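Local coordinates for CRP-like protein Clp (Xanthomonas campestris pv. campestris, PDB 3IWZ) that regulates virulence gene expression as a dimeric, DNA-binding global transcription factor of the CRP family whose DNA binding is apparently abolished by c-di-GMP, at residues S34-Y39 with E109-S114; G53-V58 with I113-L118; G61-I66 with L102-Q107. One frame throughout, in Å; residues are numbered along the deposited sequence.

Contact 1 (S34-Y39 with E109-S114); sequences SHRRRY and ELAEIS
Tyr39 lays its ring against Leu110 at the tight end of this contact. Methyl CD1 of Leu110 sits over one face of the ring, 4.2 Å from its centroid and 27° off the normal. The two side chains cross at about a right angle, and Tyr39 CE2 also comes to 3.6 Å from Leu110 CB. Both residues are buried. Val45 touches both, and Tyr56 and Val58 of strand 54-58 back the ring and the leucine in turn. On the opposite side of the sheet, Ala111 CB packs at 3.4 Å from Ser34 OG, whose hydrogen bond goes to Leu31 O in helix 24-32. The backbones join strand 35-39 to strand 108-114 as antiparallel neighbours in one sheet of the cyclic nucleotide-binding domain, a beta-roll of the cupin class. His35 and Glu112 exchange two backbone hydrogen bonds, as do Arg37 and Leu110. Strand 35-39 is the outermost strand of this sheet within the chain, and its residues His35 to Arg38 are exposed. Their polar ends make the looser part. The Arg36 chain bends at chi2 and chi3, which brings NH1 to 2.7 Å from Glu109 OE2. This salt bridge meets the guanidinium at its edge, with the two flat groups 32° apart. On the same face as Arg36, Arg38 CD touches Glu109 CG at 3.3 Å. The Arg37-Glu112 bridge, on the Leu110 face, differs. Here Glu112 OE1 stands over the guanidinium face, 3.1 Å from Arg37 NH2, and the planes are nearly perpendicular. Charge alone holds this pair, since no N-H points at the oxygen. The imidazole of His35 runs alongside the same glutamate, and OE1 lies near the ring plane at its edge.

Contact 2 (G53-V58 with I113-L118); sequences GTLYYV and ISYERL
Tyr115 slides its flat ring under the backbone where strand 54-58 begins. One ring face takes the peptide between Gly53 and Thr54: Thr54 N lies 3.8 Å above the ring centre, and Gly53 C sits nearer the rim. Gly53 CA also comes to 3.6 Å from Tyr115 CD2. Leu55 CB is the next bump, packing at 3.8 Å against Tyr115 CE1. The phenol oxygen passes Thr54 O and hydrogen-bonds to Gly87 O, which anchors the phenol end of this buried side chain. Leu55 carries its CG anti to the backbone N (chi1 -161°). Its CD1 then reaches Leu118 CD2, at 4.0 Å, on the first turn of the helix. Ile113 CG2 meets Leu55 nearer the backbone, at CB. Leu55 thus fits between Ile113, Tyr115 and Leu118, with Leu91 touching both Tyr115 and Leu118 from a nearby loop. The fold here passes from sheet to helix: strand 108-114, antiparallel to strand 54-58 in the beta-roll of the cyclic nucleotide-binding domain, runs directly into helix 115-122. Leu55 and Ile113 form a hydrogen-bonded pair, and Thr54 and Ser114 the non-hydrogen-bonded pair beside it. Tyr115 N, past the last bridge, still donates to Gly53 O at 2.9 Å. Ser114 is the N-cap. Its OG, turned between the backbone N and the carbonyl carbon (chi1 67°), accepts from Arg117 N at 3.2 Å.

Contact 3 (G61-I66 with L102-Q107); sequences GSVSII and LRTRTQ
Ser62 turns OG anti to its own N (chi1 -171°), while Arg105 bends at chi3 (60°) and brings NH1 to that hydroxyl. The resulting hydrogen bond is 2.8 Å long, and OG lies 19° out of the guanidinium plane, at its edge. Tyr79 adds a cation-pi partner for Arg105. Ser64 OG donates to Arg103 O at 3.2 Å. Ser64 N donates to the same oxygen from the opposite face of its plane, so one residue grips the carbonyl twice. The Arg103 chain runs on past Ser64 and passes near Ile66, where the modelled approach of CD1 to NH1 is implausibly close and its detail doubtful. The guanidinium has salt bridges to Asp44 and Glu74, on the two outer strands of the sheet. The other face is mostly apolar. Leu102 CD1 meets Ile65 CD1 at 3.7 Å and also touches Val63 CB at 3.9 Å. Val63 CG1 leans toward Thr104 CG2, while Thr104 OG1 is hydrogen-bonded to Pro40 O and Thr43 N. Beyond the paired strands, Ser62 O accepts from Arg105 N, with a weak second bond from Thr106 N. Thr106 OG1 accepts from Ser62 N and donates to Gln107 O, closing this end. Gly61 CA lies 3.5 Å from Gln107 O, and its positive phi suits glycine. Strands 63-68 and 101-104 are the central pair of a four-stranded antiparallel sheet, one of the two that build the beta-roll of the CRP-type cyclic nucleotide-binding domain.

Overall arrangement
Contacts 1 and 2 share strand 108-114, which lies between strands 35-39 and 54-58 in one sheet. Their centres are about 9 Å apart, and Ala111 O lies 2.9 Å from Tyr57 N, a probable hydrogen bond. Contact 3 belongs to the second sheet of the roll, its centre about 14 Å from that of contact 1 and 17 Å from that of contact 2. The sheets meet through apolar side chains: Tyr56 CD2 lies 4.0 Å from Leu102 CD2, and Tyr39 CB is equally close to Thr104 CG2. All three contacts fall within the region assigned to cyclic nucleotide binding, away from the predicted DNA-binding helix-turn-helix at residues 190-209.

Contact 1 (S34-Y39 with E109-S114)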
loop_
_atom_site.group_PDB
_atom_site.type_symbol
_atom_site.label_atom_id
_atom_site.label_comp_id
_atom_site.label_asym_id
_atom_site.label_seq_id
_atom_site.Cartn_x
_atom_site.Cartn_y
_atom_site.Cartn_z
ATOM N N SER D 34 3.207 -1.571 -27.573
ATOM C CA SER D 34 3.482 -0.374 -26.790
ATOM C C SER D 34 4.323 0.676 -27.510
ATOM O O SER D 34 5.013 0.387 -28.488
ATOM C CB SER D 34 4.192 -0.751 -25.494
ATOM O OG SER D 34 5.507 -1.189 -25.770
ATOM N N HIS D 35 4.261 1.897 -26.987
ATOM C CA HIS D 35 4.999 3.033 -27.521
ATOM C C HIS D 35 6.140 3.376 -26.560
ATOM O O HIS D 35 5.920 3.949 -25.489
ATOM C CB HIS D 35 4.047 4.231 -27.678
ATOM C CG HIS D 35 4.678 5.445 -28.294
ATOM N ND1 HIS D 35 5.590 5.372 -29.326
ATOM C CD2 HIS D 35 4.484 6.765 -28.057
ATOM C CE1 HIS D 35 5.933 6.595 -29.697
ATOM N NE2 HIS D 35 5.276 7.457 -28.945
ATOM N N ARG D 36 7.356 3.001 -26.938
ATOM C CA ARG D 36 8.534 3.272 -26.122
ATOM C C ARG D 36 8.972 4.725 -26.276
ATOM O O ARG D 36 9.117 5.227 -27.390
ATOM C CB ARG D 36 9.691 2.351 -26.535
ATOM C CG ARG D 36 9.516 0.875 -26.177
ATOM C CD ARG D 36 9.690 -0.001 -27.412
ATOM N NE ARG D 36 10.332 -1.285 -27.125
ATOM C CZ ARG D 36 11.571 -1.418 -26.655
ATOM N NH1 ARG D 36 12.309 -0.342 -26.412
ATOM N NH2 ARG D 36 12.080 -2.628 -26.439
ATOM N N ARG D 37 9.187 5.400 -25.155
ATOM C CA ARG D 37 9.619 6.790 -25.184
ATOM C C ARG D 37 10.699 7.032 -24.138
ATOM O O ARG D 37 10.587 6.565 -23.004
ATOM C CB ARG D 37 8.435 7.719 -24.917
ATOM C CG ARG D 37 8.795 9.197 -24.942
ATOM C CD ARG D 37 7.607 10.066 -24.532
ATOM N NE ARG D 37 6.400 9.752 -25.296
ATOM C CZ ARG D 37 5.218 10.329 -25.097
ATOM N NH1 ARG D 37 5.080 11.254 -24.156
ATOM N NH2 ARG D 37 4.171 9.980 -25.836
ATOM N N ARG D 38 11.743 7.759 -24.527
ATOM C CA ARG D 38 12.844 8.077 -23.624
ATOM C C ARG D 38 12.489 9.304 -22.783
ATOM O O ARG D 38 11.876 10.245 -23.281
ATOM C CB ARG D 38 14.123 8.349 -24.431
ATOM C CG ARG D 38 14.606 7.166 -25.275
ATOM C CD ARG D 38 15.430 6.162 -24.466
ATOM N NE ARG D 38 16.787 6.640 -24.196
ATOM C CZ ARG D 38 17.685 6.919 -25.139
ATOM N NH1 ARG D 38 17.377 6.768 -26.423
ATOM N NH2 ARG D 38 18.888 7.362 -24.801
ATOM N N TYR D 39 12.866 9.291 -21.506
ATOM C CA TYR D 39 12.578 10.414 -20.618
ATOM C C TYR D 39 13.846 10.896 -19.946
ATOM O O TYR D 39 14.691 10.097 -19.548
ATOM C CB TYR D 39 11.578 10.015 -19.525
ATOM C CG TYR D 39 10.220 9.632 -20.046
ATOM C CD1 TYR D 39 9.157 10.537 -20.026
ATOM C CD2 TYR D 39 10.004 8.373 -20.594
ATOM C CE1 TYR D 39 7.917 10.185 -20.543
ATOM C CE2 TYR D 39 8.779 8.019 -21.111
ATOM C CZ TYR D 39 7.743 8.924 -21.085
ATOM O OH TYR D 39 6.541 8.550 -21.617
ATOM N N GLU D 109 13.656 4.704 -20.074
ATOM C CA GLU D 109 12.969 4.250 -21.271
ATOM C C GLU D 109 11.689 3.620 -20.712
ATOM O O GLU D 109 11.751 2.665 -19.943
ATOM C CB GLU D 109 13.785 3.190 -22.019
ATOM C CG GLU D 109 13.790 3.403 -23.527
ATOM C CD GLU D 109 13.742 2.112 -24.320
ATOM O OE1 GLU D 109 14.597 1.228 -24.084
ATOM O OE2 GLU D 109 12.852 1.991 -25.189
ATOM N N LEU D 110 10.538 4.178 -21.065
ATOM C CA LEU D 110 9.266 3.654 -20.581
ATOM C C LEU D 110 8.354 3.322 -21.746
ATOM O O LEU D 110 8.195 4.119 -22.664
ATOM C CB LEU D 110 8.562 4.678 -19.680
ATOM C CG LEU D 110 9.334 5.228 -18.474
ATOM C CD1 LEU D 110 8.467 6.217 -17.723
ATOM C CD2 LEU D 110 9.757 4.095 -17.564
ATOM N N ALA D 111 7.760 2.138 -21.706
ATOM C CA ALA D 111 6.842 1.718 -22.747
ATOM C C ALA D 111 5.439 1.940 -22.203
ATOM O O ALA D 111 5.087 1.389 -21.163
ATOM C CB ALA D 111 7.055 0.246 -23.072
ATOM N N GLU D 112 4.642 2.751 -22.890
ATOM C CA GLU D 112 3.284 3.013 -22.441
ATOM C C GLU D 112 2.225 2.413 -23.363
ATOM O O GLU D 112 2.448 2.237 -24.564
ATOM C CB GLU D 112 3.041 4.522 -22.285
ATOM C CG GLU D 112 3.235 5.346 -23.544
ATOM C CD GLU D 112 2.675 6.757 -23.413
ATOM O OE1 GLU D 112 2.961 7.588 -24.301
ATOM O OE2 GLU D 112 1.940 7.033 -22.436
ATOM N N ILE D 113 1.080 2.087 -22.771
ATOM C CA ILE D 113 -0.056 1.521 -23.491
ATOM C C ILE D 113 -1.334 1.908 -22.754
ATOM O O ILE D 113 -1.408 1.819 -21.521
ATOM C CB ILE D 113 0.028 -0.023 -23.585
ATOM C CG1 ILE D 113 -1.034 -0.533 -24.567
ATOM C CG2 ILE D 113 -0.200 -0.653 -22.206
ATOM C CD1 ILE D 113 -0.845 -1.981 -24.981
ATOM N N SER D 114 -2.334 2.347 -23.511
ATOM C CA SER D 114 -3.604 2.765 -22.927
ATOM C C SER D 114 -4.315 1.580 -22.295
ATOM O O SER D 114 -4.202 0.450 -22.776
ATOM C CB SER D 114 -4.504 3.381 -23.998
ATOM O OG SER D 114 -4.905 2.408 -24.949
#

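Contact 2 (G53-V58 with I113-L118)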
loop_
_atom_site.group_PDB
_atom_site.type_symbol
_atom_site.label_atom_id
_atom_site.label_comp_id
_atom_site.label_asym_id
_atom_site.label_seq_id
_atom_site.Cartn_x
_atom_site.Cartn_y
_atom_site.Cartn_z
ATOM N N GLY D 53 -5.221 7.168 -18.307
ATOM C CA GLY D 53 -5.717 6.205 -19.269
ATOM C C GLY D 53 -4.546 5.427 -19.822
ATOM O O GLY D 53 -4.671 4.713 -20.812
ATOM N N THR D 54 -3.407 5.545 -19.147
ATOM C CA THR D 54 -2.185 4.888 -19.584
ATOM C C THR D 54 -1.438 4.087 -18.515
ATOM O O THR D 54 -1.375 4.462 -17.348
ATOM C CB THR D 54 -1.216 5.937 -20.165
ATOM O OG1 THR D 54 -1.839 6.588 -21.280
ATOM C CG2 THR D 54 0.080 5.285 -20.619
ATOM N N LEU D 55 -0.853 2.981 -18.942
ATOM C CA LEU D 55 -0.091 2.127 -18.057
ATOM C C LEU D 55 1.351 2.289 -18.515
ATOM O O LEU D 55 1.605 2.494 -19.696
ATOM C CB LEU D 55 -0.528 0.670 -18.239
ATOM C CG LEU D 55 -0.253 -0.409 -17.192
ATOM C CD1 LEU D 55 0.075 -1.708 -17.935
ATOM C CD2 LEU D 55 0.885 -0.031 -16.287
ATOM N N TYR D 56 2.293 2.214 -17.586
ATOM C CA TYR D 56 3.694 2.326 -17.952
ATOM C C TYR D 56 4.466 1.093 -17.525
ATOM O O TYR D 56 4.183 0.504 -16.487
ATOM C CB TYR D 56 4.322 3.549 -17.304
ATOM C CG TYR D 56 3.835 4.861 -17.859
ATOM C CD1 TYR D 56 4.286 5.328 -19.092
ATOM C CD2 TYR D 56 2.947 5.651 -17.138
ATOM C CE1 TYR D 56 3.874 6.550 -19.588
ATOM C CE2 TYR D 56 2.524 6.877 -17.629
ATOM C CZ TYR D 56 2.993 7.321 -18.852
ATOM O OH TYR D 56 2.585 8.538 -19.331
ATOM N N TYR D 57 5.434 0.712 -18.348
ATOM C CA TYR D 57 6.303 -0.422 -18.069
ATOM C C TYR D 57 7.723 0.135 -18.159
ATOM O O TYR D 57 8.123 0.647 -19.204
ATOM C CB TYR D 57 6.109 -1.517 -19.113
ATOM C CG TYR D 57 7.077 -2.665 -18.971
ATOM C CD1 TYR D 57 6.774 -3.769 -18.177
ATOM C CD2 TYR D 57 8.305 -2.642 -19.620
ATOM C CE1 TYR D 57 7.675 -4.822 -18.034
ATOM C CE2 TYR D 57 9.213 -3.686 -19.488
ATOM C CZ TYR D 57 8.891 -4.772 -18.695
ATOM O OH TYR D 57 9.788 -5.803 -18.570
ATOM N N VAL D 58 8.463 0.062 -17.056
ATOM C CA VAL D 58 9.832 0.561 -17.011
ATOM C C VAL D 58 10.778 -0.381 -17.749
ATOM O O VAL D 58 11.084 -1.468 -17.263
ATOM C CB VAL D 58 10.353 0.690 -15.558
ATOM C CG1 VAL D 58 11.744 1.299 -15.564
ATOM C CG2 VAL D 58 9.402 1.518 -14.715
ATOM N N ILE D 113 1.080 2.087 -22.771
ATOM C CA ILE D 113 -0.056 1.521 -23.491
ATOM C C ILE D 113 -1.334 1.908 -22.754
ATOM O O ILE D 113 -1.408 1.819 -21.521
ATOM C CB ILE D 113 0.028 -0.023 -23.585
ATOM C CG1 ILE D 113 -1.034 -0.533 -24.567
ATOM C CG2 ILE D 113 -0.200 -0.653 -22.206
ATOM C CD1 ILE D 113 -0.845 -1.981 -24.981
ATOM N N SER D 114 -2.334 2.347 -23.511
ATOM C CA SER D 114 -3.604 2.765 -22.927
ATOM C C SER D 114 -4.315 1.580 -22.295
ATOM O O SER D 114 -4.202 0.450 -22.776
ATOM C CB SER D 114 -4.504 3.381 -23.998
ATOM O OG SER D 114 -4.905 2.408 -24.949
ATOM N N TYR D 115 -5.050 1.834 -21.218
ATOM C CA TYR D 115 -5.777 0.756 -20.559
ATOM C C TYR D 115 -6.763 0.117 -21.542
ATOM O O TYR D 115 -6.783 -1.102 -21.726
ATOM C CB TYR D 115 -6.571 1.278 -19.351
ATOM C CG TYR D 115 -5.763 1.974 -18.274
ATOM C CD1 TYR D 115 -4.520 1.481 -17.867
ATOM C CD2 TYR D 115 -6.276 3.091 -17.616
ATOM C CE1 TYR D 115 -3.815 2.080 -16.830
ATOM C CE2 TYR D 115 -5.583 3.694 -16.584
ATOM C CZ TYR D 115 -4.356 3.184 -16.194
ATOM O OH TYR D 115 -3.696 3.764 -15.154
ATOM N N GLU D 116 -7.571 0.964 -22.173
ATOM C CA GLU D 116 -8.583 0.518 -23.116
ATOM C C GLU D 116 -8.043 -0.448 -24.149
ATOM O O GLU D 116 -8.666 -1.468 -24.426
ATOM C CB GLU D 116 -9.215 1.723 -23.811
ATOM C CG GLU D 116 -10.728 1.652 -23.875
ATOM C CD GLU D 116 -11.372 3.015 -23.712
ATOM O OE1 GLU D 116 -11.247 3.852 -24.633
ATOM O OE2 GLU D 116 -12.002 3.248 -22.654
ATOM N N ARG D 117 -6.887 -0.124 -24.718
ATOM C CA ARG D 117 -6.277 -0.980 -25.725
ATOM C C ARG D 117 -5.602 -2.191 -25.119
ATOM O O ARG D 117 -5.235 -3.115 -25.837
ATOM C CB ARG D 117 -5.258 -0.204 -26.571
ATOM C CG ARG D 117 -5.827 0.294 -27.893
ATOM C CD ARG D 117 -6.414 -0.868 -28.710
ATOM N NE ARG D 117 -5.394 -1.714 -29.333
ATOM C CZ ARG D 117 -5.636 -2.908 -29.871
ATOM N NH1 ARG D 117 -6.866 -3.413 -29.857
ATOM N NH2 ARG D 117 -4.652 -3.594 -30.442
ATOM N N LEU D 118 -5.430 -2.194 -23.803
ATOM C CA LEU D 118 -4.795 -3.332 -23.152
ATOM C C LEU D 118 -5.809 -4.456 -22.996
ATOM O O LEU D 118 -5.578 -5.572 -23.461
ATOM C CB LEU D 118 -4.238 -2.941 -21.778
ATOM C CG LEU D 118 -3.438 -4.043 -21.070
ATOM C CD1 LEU D 118 -2.250 -4.431 -21.921
ATOM C CD2 LEU D 118 -2.970 -3.564 -19.715
#

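Contact 3 (G61-I66 with L102-Q107)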
loop_
_atom_site.group_PDB
_atom_site.type_symbol
_atom_site.label_atom_id
_atom_site.label_comp_id
_atom_site.label_asym_id
_atom_site.label_seq_id
_atom_site.Cartn_x
_atom_site.Cartn_y
_atom_site.Cartn_z
ATOM N N GLY D 61 15.991 2.346 -16.579
ATOM C CA GLY D 61 15.941 3.542 -15.773
ATOM C C GLY D 61 15.385 3.283 -14.391
ATOM O O GLY D 61 15.008 2.168 -14.028
ATOM N N SER D 62 15.343 4.349 -13.613
ATOM C CA SER D 62 14.853 4.285 -12.253
ATOM C C SER D 62 13.840 5.421 -12.092
ATOM O O SER D 62 14.091 6.553 -12.517
ATOM C CB SER D 62 16.037 4.449 -11.288
ATOM O OG SER D 62 15.679 4.188 -9.944
ATOM N N VAL D 63 12.690 5.095 -11.509
ATOM C CA VAL D 63 11.630 6.063 -11.261
ATOM C C VAL D 63 11.229 6.014 -9.792
ATOM O O VAL D 63 11.623 5.118 -9.042
ATOM C CB VAL D 63 10.365 5.778 -12.113
ATOM C CG1 VAL D 63 10.685 5.916 -13.605
ATOM C CG2 VAL D 63 9.842 4.389 -11.809
ATOM N N SER D 64 10.447 6.990 -9.369
ATOM C CA SER D 64 10.003 7.016 -7.996
ATOM C C SER D 64 8.514 7.326 -8.010
ATOM O O SER D 64 8.031 8.007 -8.911
ATOM C CB SER D 64 10.757 8.092 -7.211
ATOM O OG SER D 64 10.387 9.390 -7.645
ATOM N N ILE D 65 7.793 6.792 -7.031
ATOM C CA ILE D 65 6.362 7.056 -6.903
ATOM C C ILE D 65 6.267 7.941 -5.670
ATOM O O ILE D 65 6.680 7.543 -4.581
ATOM C CB ILE D 65 5.540 5.775 -6.675
ATOM C CG1 ILE D 65 5.637 4.849 -7.892
ATOM C CG2 ILE D 65 4.089 6.136 -6.397
ATOM C CD1 ILE D 65 4.998 5.386 -9.154
ATOM N N ILE D 66 5.734 9.143 -5.846
ATOM C CA ILE D 66 5.627 10.088 -4.752
ATOM C C ILE D 66 4.190 10.528 -4.504
ATOM O O ILE D 66 3.411 10.700 -5.440
ATOM C CB ILE D 66 6.496 11.341 -5.044
ATOM C CG1 ILE D 66 7.834 10.910 -5.654
ATOM C CG2 ILE D 66 6.742 12.125 -3.752
ATOM C CD1 ILE D 66 8.836 12.044 -5.843
ATOM N N LEU D 102 4.866 10.276 -10.583
ATOM C CA LEU D 102 5.776 9.293 -11.163
ATOM C C LEU D 102 6.950 10.139 -11.658
ATOM O O LEU D 102 6.830 10.876 -12.642
ATOM C CB LEU D 102 5.137 8.565 -12.342
ATOM C CG LEU D 102 6.088 7.668 -13.139
ATOM C CD1 LEU D 102 6.590 6.528 -12.252
ATOM C CD2 LEU D 102 5.375 7.119 -14.369
ATOM N N ARG D 103 8.082 10.028 -10.974
ATOM C CA ARG D 103 9.259 10.827 -11.290
ATOM C C ARG D 103 10.502 9.993 -11.602
ATOM O O ARG D 103 10.895 9.126 -10.820
ATOM C CB ARG D 103 9.507 11.766 -10.104
ATOM C CG ARG D 103 10.819 12.517 -10.061
ATOM C CD ARG D 103 10.897 13.313 -8.755
ATOM N NE ARG D 103 9.838 14.322 -8.667
ATOM C CZ ARG D 103 9.505 14.971 -7.552
ATOM N NH1 ARG D 103 10.138 14.725 -6.408
ATOM N NH2 ARG D 103 8.539 15.874 -7.583
ATOM N N THR D 104 11.110 10.244 -12.761
ATOM C CA THR D 104 12.329 9.536 -13.160
ATOM C C THR D 104 13.469 9.976 -12.237
ATOM O O THR D 104 13.593 11.155 -11.920
ATOM C CB THR D 104 12.741 9.870 -14.615
ATOM O OG1 THR D 104 13.016 11.279 -14.724
ATOM C CG2 THR D 104 11.637 9.480 -15.592
ATOM N N ARG D 105 14.296 9.032 -11.803
ATOM C CA ARG D 105 15.417 9.364 -10.923
ATOM C C ARG D 105 16.683 9.403 -11.761
ATOM O O ARG D 105 17.705 9.943 -11.346
ATOM C CB ARG D 105 15.572 8.320 -9.827
ATOM C CG ARG D 105 14.356 8.116 -8.953
ATOM C CD ARG D 105 14.618 6.966 -7.997
ATOM N NE ARG D 105 15.778 7.251 -7.159
ATOM C CZ ARG D 105 16.791 6.412 -6.979
ATOM N NH1 ARG D 105 16.787 5.232 -7.582
ATOM N NH2 ARG D 105 17.807 6.751 -6.196
ATOM N N THR D 106 16.591 8.805 -12.944
ATOM C CA THR D 106 17.685 8.754 -13.904
ATOM C C THR D 106 17.031 8.860 -15.268
ATOM O O THR D 106 15.817 9.045 -15.368
ATOM C CB THR D 106 18.450 7.406 -13.848
ATOM O OG1 THR D 106 17.572 6.343 -14.230
ATOM C CG2 THR D 106 18.983 7.137 -12.452
ATOM N N GLN D 107 17.830 8.756 -16.322
ATOM C CA GLN D 107 17.282 8.804 -17.670
ATOM C C GLN D 107 16.520 7.482 -17.805
ATOM O O GLN D 107 17.009 6.443 -17.371
ATOM C CB GLN D 107 18.418 8.890 -18.692
ATOM C CG GLN D 107 17.988 9.252 -20.103
ATOM C CD GLN D 107 19.105 9.930 -20.889
ATOM O OE1 GLN D 107 19.545 9.427 -21.924
ATOM N NE2 GLN D 107 19.569 11.078 -20.392
#